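Local atomic coordinates of PrgB (Enterococcus faecalis, PDB entry 6EVU), a protein that promotes cell aggregation, biofilm formation and conjugation by binding and compacting DNA, the chain here being its adhesin domain. Residues Lys170-Lys176 / Arg279-Gly285; Pro192-Ser198 / Ser271-Asn277. All blocks are in the same frame, centred on the assembly; numbering follows the deposited sequence.

Contact 1 (Lys170-Lys176 / Arg279-Gly285); sequences KTRLTIK and RISFSFG
Thr171 and Leu173 pair with Phe284 and Phe282 through antiparallel backbone hydrogen bonds, the short strand axes running at 151° to each other. Thr171 N gives to Phe284 O at 3.0 Å, and Phe284 N returns a bond to Thr171 O. Leu173 and Phe282 exchange a second such pair of bonds. Ile175 N bonds to Ile280 O. The return bond from Ile280 N to Ile175 O is replaced by a water that links the two atoms. Another water joins Thr171 OG1 to Phe284 O.

Thr171, Leu173, Ile175, Ile280, Phe282 and Phe284 line the buried, largely apolar face. Phe284 CG sits between its backbone N and carbonyl carbon (chi1 60°), which swings the ring back toward the partner strand. Thr171 CB lies over one face of this ring, 4.3 Å from its centroid, a CH-pi contact set off toward the rim. Leu173 CB meets the edge of the same ring, 4.0 Å from Phe284 CE2. Leu173 CD2 reaches Phe282 CZ, also at 4.0 Å.

The pair lies in the large antiparallel sheet of the adhesin domain, within the region of the glucan-binding protein C family. Strand 124-137 flanks 170-176, and strand 211-215 flanks 280-287.

The other face is polar. Thr174 OG1 and Ser281 OG share a hydrogen bond of 2.8 Å. Arg172 CB packs beside Ser283 OG, which is hydrogen-bonded to Gln136, while Arg172 NH2 forms a salt bridge with Glu134. At the end of the pairing, Lys176, extended beyond CG, crosses Arg279, placing its CE over one face of the guanidinium, 3.7 Å from Arg279 CZ. Their charged ends, Lys176 NZ and Arg279 NH2, come within 4.3 Å. The salt bridge from Arg279 to Glu184 probably offsets this like-charge pair.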
# COMPACT_ATOMS: atom_id res chain seq x y z
N LYS A 170 -2.82 -6.98 6.99
CA LYS A 170 -3.62 -5.78 6.70
C LYS A 170 -3.22 -4.62 7.61
O LYS A 170 -3.04 -4.81 8.81
CB LYS A 170 -5.13 -6.07 6.80
CG LYS A 170 -5.95 -4.89 6.20
CD LYS A 170 -7.42 -5.21 6.08
CE LYS A 170 -8.16 -5.06 7.39
NZ LYS A 170 -9.67 -5.33 7.23
N THR A 171 -3.07 -3.43 7.02
CA THR A 171 -2.61 -2.22 7.68
C THR A 171 -3.53 -1.08 7.27
O THR A 171 -3.78 -0.89 6.07
CB THR A 171 -1.17 -1.86 7.28
OG1 THR A 171 -0.30 -3.00 7.53
CG2 THR A 171 -0.67 -0.67 8.06
N ARG A 172 -3.97 -0.29 8.25
CA ARG A 172 -4.71 0.95 7.98
C ARG A 172 -3.70 2.08 7.83
O ARG A 172 -2.73 2.20 8.60
CB ARG A 172 -5.71 1.27 9.11
CG ARG A 172 -6.54 2.56 8.74
CD ARG A 172 -7.84 2.56 9.50
NE ARG A 172 -7.55 2.61 10.92
CZ ARG A 172 -8.40 2.28 11.89
NH1 ARG A 172 -9.63 1.84 11.61
NH2 ARG A 172 -7.99 2.39 13.15
N LEU A 173 -3.91 2.91 6.80
CA LEU A 173 -3.09 4.10 6.57
C LEU A 173 -4.01 5.32 6.52
O LEU A 173 -4.97 5.36 5.72
CB LEU A 173 -2.28 3.99 5.25
CG LEU A 173 -1.53 5.25 4.79
CD1 LEU A 173 -0.53 5.75 5.87
CD2 LEU A 173 -0.77 4.89 3.56
N THR A 174 -3.75 6.29 7.40
CA THR A 174 -4.47 7.57 7.40
C THR A 174 -3.44 8.67 7.26
O THR A 174 -2.43 8.68 7.98
CB THR A 174 -5.23 7.75 8.71
OG1 THR A 174 -6.11 6.63 8.94
CG2 THR A 174 -6.01 9.08 8.67
N ILE A 175 -3.66 9.60 6.31
CA ILE A 175 -2.65 10.59 5.92
C ILE A 175 -3.17 11.99 6.20
O ILE A 175 -4.32 12.31 5.86
CB ILE A 175 -2.28 10.45 4.43
CG1 ILE A 175 -1.61 9.09 4.19
CG2 ILE A 175 -1.34 11.63 3.94
CD1 ILE A 175 -1.60 8.61 2.72
N LYS A 176 -2.34 12.84 6.79
CA LYS A 176 -2.68 14.25 6.94
C LYS A 176 -1.64 15.07 6.23
O LYS A 176 -0.44 14.84 6.40
CB LYS A 176 -2.74 14.68 8.40
CG LYS A 176 -3.86 14.10 9.19
CD LYS A 176 -3.83 14.74 10.57
CE LYS A 176 -4.78 14.04 11.51
NZ LYS A 176 -4.72 14.65 12.89
N ARG A 279 -10.21 13.67 4.69
CA ARG A 279 -8.92 13.05 5.00
C ARG A 279 -8.80 11.66 4.36
O ARG A 279 -9.73 10.84 4.45
CB ARG A 279 -8.78 12.95 6.54
CG ARG A 279 -7.33 12.56 7.00
CD ARG A 279 -7.22 12.58 8.54
NE ARG A 279 -7.41 13.93 9.10
CZ ARG A 279 -8.19 14.23 10.12
NH1 ARG A 279 -8.93 13.29 10.74
NH2 ARG A 279 -8.24 15.49 10.53
N ILE A 280 -7.66 11.42 3.73
CA ILE A 280 -7.37 10.11 3.12
C ILE A 280 -7.23 9.05 4.19
O ILE A 280 -6.44 9.19 5.13
CB ILE A 280 -6.07 10.19 2.31
CG1 ILE A 280 -6.32 11.08 1.07
CG2 ILE A 280 -5.59 8.78 1.91
CD1 ILE A 280 -5.04 11.25 0.24
N SER A 281 -7.90 7.93 4.00
CA SER A 281 -7.74 6.82 4.96
C SER A 281 -8.28 5.55 4.32
O SER A 281 -9.37 5.57 3.74
CB SER A 281 -8.51 7.11 6.23
OG SER A 281 -8.24 6.09 7.21
N PHE A 282 -7.52 4.47 4.37
CA PHE A 282 -7.92 3.23 3.71
C PHE A 282 -7.01 2.14 4.25
O PHE A 282 -6.06 2.43 4.99
CB PHE A 282 -7.81 3.33 2.18
CG PHE A 282 -6.40 3.58 1.72
CD1 PHE A 282 -5.86 4.85 1.72
CD2 PHE A 282 -5.60 2.50 1.30
CE1 PHE A 282 -4.54 5.08 1.36
CE2 PHE A 282 -4.27 2.69 0.92
CZ PHE A 282 -3.73 3.98 0.96
N SER A 283 -7.31 0.87 3.90
CA SER A 283 -6.38 -0.21 4.29
C SER A 283 -5.76 -0.92 3.10
O SER A 283 -6.34 -0.98 2.00
CB SER A 283 -7.09 -1.24 5.20
OG SER A 283 -7.48 -0.58 6.37
N PHE A 284 -4.57 -1.49 3.31
CA PHE A 284 -3.94 -2.28 2.24
C PHE A 284 -3.42 -3.57 2.85
O PHE A 284 -3.13 -3.64 4.04
CB PHE A 284 -2.83 -1.48 1.49
CG PHE A 284 -1.68 -1.03 2.40
CD1 PHE A 284 -0.59 -1.83 2.59
CD2 PHE A 284 -1.75 0.21 3.02
CE1 PHE A 284 0.47 -1.41 3.42
CE2 PHE A 284 -0.67 0.66 3.86
CZ PHE A 284 0.41 -0.19 4.05
N GLY A 285 -3.21 -4.59 2.03
CA GLY A 285 -2.75 -5.82 2.63
C GLY A 285 -2.53 -6.93 1.63
O GLY A 285 -2.31 -6.69 0.42
O HOH W 1 -0.48 -4.33 5.06
O HOH W 2 -5.58 13.60 3.82

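Contact 2 (Pro192-Ser198 / Ser271-Asn277); sequences PFAYALS and SGVGLAN
Phe193, Tyr195 and Leu197 each exchange two backbone hydrogen bonds, with Ala276, Gly274 and Gly272 respectively. The shortest is Gly272 N to Leu197 O, 2.7 Å, with the donor in the carbonyl plane. Its return bond, Leu197 N to Gly272 O, is 3.1 Å, and the donor sits well above the carbonyl plane. A water also donates to Gly272 O, so two donors hold that oxygen.

Gly274 has no side chain, and the Tyr195 ring lies across its backbone. Tyr195 CG lies between the backbone N and the carbonyl carbon (chi1 48°), which brings the ring over the neighbouring strand. Gly274 CA then sits over the ring centre, 3.7 Å from the centroid, in a CH-pi contact. Ala276 CB touches the edge of this ring at Tyr195 CE1. The phenol OH bonds to Asn221 outside the pair.

Leu197 CD1 packs on the backbone at Gly274 N, 3.7 Å away. On the reverse face Leu275 CD2 meets Ala194 CB at 3.8 Å. At one end Pro192 CB rests against Asn277 OD1.

The arrangement is one of the two strand pairings of a three-stranded antiparallel sheet, in which 272-276 is the middle strand between 193-197 and 221-225.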
# COMPACT_ATOMS: atom_id res chain seq x y z
N PRO A 192 -12.14 16.78 -4.97
CA PRO A 192 -11.65 15.72 -4.09
C PRO A 192 -10.20 15.37 -4.34
O PRO A 192 -9.64 15.63 -5.41
CB PRO A 192 -12.56 14.53 -4.43
CG PRO A 192 -13.06 14.80 -5.83
CD PRO A 192 -13.19 16.30 -5.90
N PHE A 193 -9.58 14.83 -3.30
CA PHE A 193 -8.26 14.21 -3.43
C PHE A 193 -8.38 12.95 -4.27
O PHE A 193 -9.33 12.17 -4.11
CB PHE A 193 -7.71 13.79 -2.07
CG PHE A 193 -7.28 14.90 -1.19
CD1 PHE A 193 -7.04 16.18 -1.68
CD2 PHE A 193 -7.11 14.67 0.16
CE1 PHE A 193 -6.59 17.20 -0.80
CE2 PHE A 193 -6.66 15.68 1.01
CZ PHE A 193 -6.42 16.91 0.56
N ALA A 194 -7.39 12.72 -5.12
CA ALA A 194 -7.30 11.47 -5.84
C ALA A 194 -5.92 10.86 -5.60
O ALA A 194 -4.89 11.53 -5.73
CB ALA A 194 -7.58 11.66 -7.35
N TYR A 195 -5.91 9.57 -5.32
CA TYR A 195 -4.65 8.88 -5.06
C TYR A 195 -4.66 7.53 -5.74
O TYR A 195 -5.72 6.97 -6.03
CB TYR A 195 -4.38 8.69 -3.57
CG TYR A 195 -5.52 8.13 -2.71
CD1 TYR A 195 -6.56 8.94 -2.23
CD2 TYR A 195 -5.52 6.79 -2.36
CE1 TYR A 195 -7.60 8.36 -1.40
CE2 TYR A 195 -6.49 6.23 -1.53
CZ TYR A 195 -7.52 7.01 -1.07
OH TYR A 195 -8.45 6.45 -0.25
N ALA A 196 -3.46 7.05 -6.06
CA ALA A 196 -3.31 5.81 -6.80
C ALA A 196 -3.35 4.61 -5.87
O ALA A 196 -2.86 4.65 -4.73
CB ALA A 196 -1.98 5.81 -7.55
N LEU A 197 -3.89 3.51 -6.36
CA LEU A 197 -3.79 2.23 -5.67
C LEU A 197 -3.21 1.38 -6.78
O LEU A 197 -3.92 1.01 -7.73
CB LEU A 197 -5.14 1.72 -5.17
CG LEU A 197 -5.79 2.80 -4.31
CD1 LEU A 197 -7.27 2.61 -4.22
CD2 LEU A 197 -5.11 2.81 -2.97
N SER A 198 -1.91 1.12 -6.71
CA SER A 198 -1.16 0.54 -7.81
C SER A 198 -0.49 -0.76 -7.41
O SER A 198 -0.47 -1.14 -6.23
CB SER A 198 -0.11 1.51 -8.34
OG SER A 198 -0.78 2.60 -8.97
N SER A 271 -4.31 -1.73 -10.94
CA SER A 271 -4.54 -0.45 -10.26
C SER A 271 -6.02 -0.15 -10.08
O SER A 271 -6.92 -0.73 -10.73
CB SER A 271 -3.87 0.70 -11.00
OG SER A 271 -2.52 0.39 -11.24
N GLY A 272 -6.24 0.79 -9.17
CA GLY A 272 -7.52 1.47 -9.01
C GLY A 272 -7.22 2.91 -8.65
O GLY A 272 -6.06 3.31 -8.56
N VAL A 273 -8.28 3.65 -8.38
CA VAL A 273 -8.16 5.04 -7.95
C VAL A 273 -8.89 5.21 -6.62
O VAL A 273 -10.01 4.70 -6.45
CB VAL A 273 -8.72 6.00 -9.00
CG1 VAL A 273 -8.59 7.42 -8.52
CG2 VAL A 273 -7.96 5.76 -10.32
N GLY A 274 -8.23 5.86 -5.66
CA GLY A 274 -8.87 6.31 -4.44
C GLY A 274 -9.30 7.76 -4.55
O GLY A 274 -8.55 8.61 -5.06
N LEU A 275 -10.53 8.03 -4.12
CA LEU A 275 -11.12 9.37 -4.13
C LEU A 275 -11.53 9.73 -2.71
O LEU A 275 -12.14 8.91 -2.02
CB LEU A 275 -12.34 9.48 -5.09
CG LEU A 275 -11.85 9.59 -6.55
CD1 LEU A 275 -12.93 9.25 -7.59
CD2 LEU A 275 -11.26 10.95 -6.79
N ALA A 276 -11.14 10.92 -2.25
CA ALA A 276 -11.44 11.32 -0.88
C ALA A 276 -12.03 12.73 -0.86
O ALA A 276 -11.35 13.69 -1.23
CB ALA A 276 -10.20 11.25 0.02
N ASN A 277 -13.28 12.86 -0.40
CA ASN A 277 -13.85 14.17 -0.09
C ASN A 277 -13.55 14.58 1.35
O ASN A 277 -14.38 15.17 2.02
CB ASN A 277 -15.36 14.18 -0.36
CG ASN A 277 -15.71 13.85 -1.81
OD1 ASN A 277 -15.51 14.67 -2.71
ND2 ASN A 277 -16.24 12.64 -2.04
O HOH W 3 -3.74 4.05 -10.04

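How the contacts relate
The two contacts lie in different antiparallel sheets of one adhesin domain, their centres 12 Å apart. Along the chain, 170-176 comes first, then 192-198, 271-277 and 279-285, so contact 1 encloses contact 2 in sequence. Strand 272-276 runs on through a short turn into strand 280-287, which ties the small sheet to the large one. The sheets meet through side chains. Phe282 CD1 lies 3.6 Å from Tyr195 CE2, and Ile280 CG1 packs on Phe193 CD2. Leu197 also touches Phe282. Together the contacts build part of the apolar core, where the three-stranded sheet packs on the buried face of the larger sheet.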